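Local structure of cerato-platanin-like protein (Moniliophthora perniciosa, 3SUL) at residues A[66-71]-A[103-108]. The protein is of unknown function, a secreted fungal member of the cerato-platanin family with a double-psi beta-barrel fold. Numbering follows the deposited sequence.
Sequences ITWSGT and VALGNI
Toward the periphery of the double-psi beta-barrel fold, the indole of Trp68, carried by strand 63-68, lies across Ile108, on strand 107-115, and reaches Leu105 at the close of helix 102-105. The contact is van der Waals and CH-pi in kind; no hydrogen bond links 66-71 to 103-108. Ile108 CD1 sits over the pyrrole part of the Trp68 indole, 3.6 Å from the centroid of the five-membered ring and 14° off its normal, a CH-pi contact. Ile108 CD1 comes closest to Trp68 CD1, at 3.5 Å. Farther back on the same side chain, Ile108 CB comes within 3.5 Å of Trp68 NE1, while Ile108 CG2 lies 3.9 Å from Trp68 CZ2. Ile108 CG1 stands between the backbone N and the carbonyl carbon (chi1 61°), and the extended chain beyond it carries CD1 over the ring. The far corner of the benzene part, Trp68 CH2, meets Leu105 CD1 obliquely at 3.6 Å. On the opposite face Gly70 CA lies 3.2 Å above the Trp68 ring plane, over the benzene part, so the two faces are touched at different ends of the indole. The turn over 68-71 is closed by a bond from Thr71 N to Trp68 O. Trp68 also touches Val110 and Thr98, and Ile108 packs on Leu6. An alanine in place of Trp68 would remove the whole indole and is likely to deprive Ile108 CD1 and Leu105 CD1 of their shared aromatic partner, opening a gap between the turn and the helix end. Side chains of two neighbouring antiparallel strands, 63-68 and 107-115, thus meet beside the end of helix 102-105, within the double-psi beta barrel of the cerato-platanin family.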
ATOM      1  N   ILE A  66      -3.334  -2.398   8.410  1.00 16.41           N
ATOM      2  CA  ILE A  66      -4.486  -1.498   8.207  1.00 16.05           C
ATOM      3  C   ILE A  66      -5.760  -2.239   8.503  1.00 17.13           C
ATOM      4  O   ILE A  66      -5.989  -3.308   7.964  1.00 16.72           O
ATOM      5  CB  ILE A  66      -4.599  -1.040   6.792  1.00 16.85           C
ATOM      6  CG1 ILE A  66      -3.273  -0.443   6.317  1.00 17.90           C
ATOM      7  CG2 ILE A  66      -5.872  -0.139   6.627  1.00 14.98           C
ATOM      8  CD1 ILE A  66      -3.321   0.169   4.911  1.00 16.82           C
ATOM      9  N   THR A  67      -6.621  -1.631   9.310  1.00 17.81           N
ATOM     10  CA  THR A  67      -7.876  -2.247   9.744  1.00 18.70           C
ATOM     11  C   THR A  67      -9.084  -1.354   9.438  1.00 17.67           C
ATOM     12  O   THR A  67      -9.006  -0.175   9.560  1.00 19.85           O
ATOM     13  CB  THR A  67      -7.823  -2.600  11.265  1.00 17.97           C
ATOM     14  OG1 THR A  67      -6.650  -3.381  11.552  1.00 16.33           O
ATOM     15  CG2 THR A  67      -9.127  -3.281  11.717  1.00 20.36           C
ATOM     16  N   TRP A  68     -10.160  -1.966   8.971  1.00 18.82           N
ATOM     17  CA  TRP A  68     -11.380  -1.260   8.750  1.00 20.68           C
ATOM     18  C   TRP A  68     -12.375  -1.676   9.779  1.00 19.16           C
ATOM     19  O   TRP A  68     -12.717  -2.871   9.850  1.00 21.60           O
ATOM     20  CB  TRP A  68     -11.965  -1.641   7.403  1.00 21.88           C
ATOM     21  CG  TRP A  68     -13.094  -0.755   7.039  1.00 23.04           C
ATOM     22  CD1 TRP A  68     -13.127   0.570   7.215  1.00 23.83           C
ATOM     23  CD2 TRP A  68     -14.352  -1.132   6.479  1.00 26.03           C
ATOM     24  NE1 TRP A  68     -14.307   1.070   6.768  1.00 27.06           N
ATOM     25  CE2 TRP A  68     -15.089   0.042   6.318  1.00 27.86           C
ATOM     26  CE3 TRP A  68     -14.928  -2.350   6.105  1.00 27.78           C
ATOM     27  CZ2 TRP A  68     -16.379   0.055   5.786  1.00 25.84           C
ATOM     28  CZ3 TRP A  68     -16.218  -2.346   5.570  1.00 30.70           C
ATOM     29  CH2 TRP A  68     -16.928  -1.149   5.431  1.00 30.94           C
ATOM     30  N   SER A  69     -12.837  -0.681  10.525  1.00 20.09           N
ATOM     31  CA  SER A  69     -13.911  -0.911  11.511  1.00 22.91           C
ATOM     32  C   SER A  69     -15.196  -1.501  10.956  1.00 23.68           C
ATOM     33  O   SER A  69     -15.941  -2.128  11.721  1.00 22.58           O
ATOM     34  CB  SER A  69     -14.250   0.374  12.244  1.00 23.44           C
ATOM     35  OG  SER A  69     -13.205   0.748  13.087  1.00 24.34           O
ATOM     36  N   GLY A  70     -15.384  -1.395   9.647  1.00 25.55           N
ATOM     37  CA  GLY A  70     -16.559  -1.913   8.994  1.00 26.28           C
ATOM     38  C   GLY A  70     -16.603  -3.407   9.063  1.00 27.60           C
ATOM     39  O   GLY A  70     -17.660  -3.995   9.369  1.00 29.05           O
ATOM     40  N   THR A  71     -15.471  -4.075   8.834  1.00 25.63           N
ATOM     41  CA  THR A  71     -15.523  -5.529   8.820  1.00 25.63           C
ATOM     42  C   THR A  71     -14.707  -6.063   9.936  1.00 22.92           C
ATOM     43  O   THR A  71     -14.790  -7.231  10.310  1.00 24.10           O
ATOM     44  CB  THR A  71     -14.890  -6.028   7.526  1.00 25.88           C
ATOM     45  OG1 THR A  71     -13.596  -5.432   7.426  1.00 23.07           O
ATOM     46  CG2 THR A  71     -15.799  -5.629   6.306  1.00 27.28           C
ATOM     47  N   VAL A 103     -15.519  -1.335  -4.783  1.00 25.65           N
ATOM     48  CA  VAL A 103     -16.280  -0.547  -5.787  1.00 25.97           C
ATOM     49  C   VAL A 103     -17.474   0.226  -5.199  1.00 26.26           C
ATOM     50  O   VAL A 103     -17.635   1.432  -5.491  1.00 29.04           O
ATOM     51  CB  VAL A 103     -16.657  -1.463  -6.932  1.00 23.88           C
ATOM     52  CG1 VAL A 103     -17.497  -0.776  -7.905  1.00 24.65           C
ATOM     53  CG2 VAL A 103     -15.337  -2.033  -7.594  1.00 22.84           C
ATOM     54  N   ALA A 104     -18.234  -0.410  -4.319  1.00 27.26           N
ATOM     55  CA  ALA A 104     -19.456   0.177  -3.785  1.00 28.32           C
ATOM     56  C   ALA A 104     -19.189   1.336  -2.814  1.00 29.16           C
ATOM     57  O   ALA A 104     -19.936   2.339  -2.780  1.00 29.25           O
ATOM     58  CB  ALA A 104     -20.303  -0.906  -3.114  1.00 29.28           C
ATOM     59  N   LEU A 105     -18.152   1.213  -1.991  1.00 28.89           N
ATOM     60  CA  LEU A 105     -17.856   2.290  -1.029  1.00 29.20           C
ATOM     61  C   LEU A 105     -16.877   3.346  -1.535  1.00 28.32           C
ATOM     62  O   LEU A 105     -16.967   4.485  -1.135  1.00 29.08           O
ATOM     63  CB  LEU A 105     -17.363   1.724   0.297  1.00 28.63           C
ATOM     64  CG  LEU A 105     -18.379   0.822   0.994  1.00 30.49           C
ATOM     65  CD1 LEU A 105     -17.688   0.298   2.220  1.00 30.24           C
ATOM     66  CD2 LEU A 105     -19.632   1.651   1.326  1.00 29.91           C
ATOM     67  N   GLY A 106     -15.929   2.929  -2.382  1.00 28.15           N
ATOM     68  CA  GLY A 106     -14.936   3.816  -3.011  1.00 28.14           C
ATOM     69  C   GLY A 106     -13.909   4.493  -2.111  1.00 30.47           C
ATOM     70  O   GLY A 106     -12.705   4.573  -2.437  1.00 30.76           O
ATOM     71  N   ASN A 107     -14.379   5.019  -0.988  1.00 29.76           N
ATOM     72  CA  ASN A 107     -13.459   5.481   0.035  1.00 29.88           C
ATOM     73  C   ASN A 107     -14.044   5.064   1.366  1.00 30.37           C
ATOM     74  O   ASN A 107     -15.255   5.177   1.609  1.00 30.17           O
ATOM     75  CB  ASN A 107     -13.192   7.012  -0.030  1.00 30.81           C
ATOM     76  CG  ASN A 107     -12.381   7.564   1.202  1.00 34.27           C
ATOM     77  OD1 ASN A 107     -11.203   7.900   1.067  1.00 42.43           O
ATOM     78  ND2 ASN A 107     -13.023   7.677   2.390  1.00 35.88           N
ATOM     79  N   ILE A 108     -13.164   4.572   2.229  1.00 29.07           N
ATOM     80  CA  ILE A 108     -13.528   4.263   3.600  1.00 28.82           C
ATOM     81  C   ILE A 108     -12.548   4.992   4.517  1.00 29.80           C
ATOM     82  O   ILE A 108     -11.503   5.520   4.058  1.00 31.18           O
ATOM     83  CB  ILE A 108     -13.481   2.766   3.855  1.00 27.50           C
ATOM     84  CG1 ILE A 108     -12.048   2.208   3.631  1.00 27.62           C
ATOM     85  CG2 ILE A 108     -14.531   2.065   2.970  1.00 26.57           C
ATOM     86  CD1 ILE A 108     -11.947   0.719   3.892  1.00 29.96           C
TER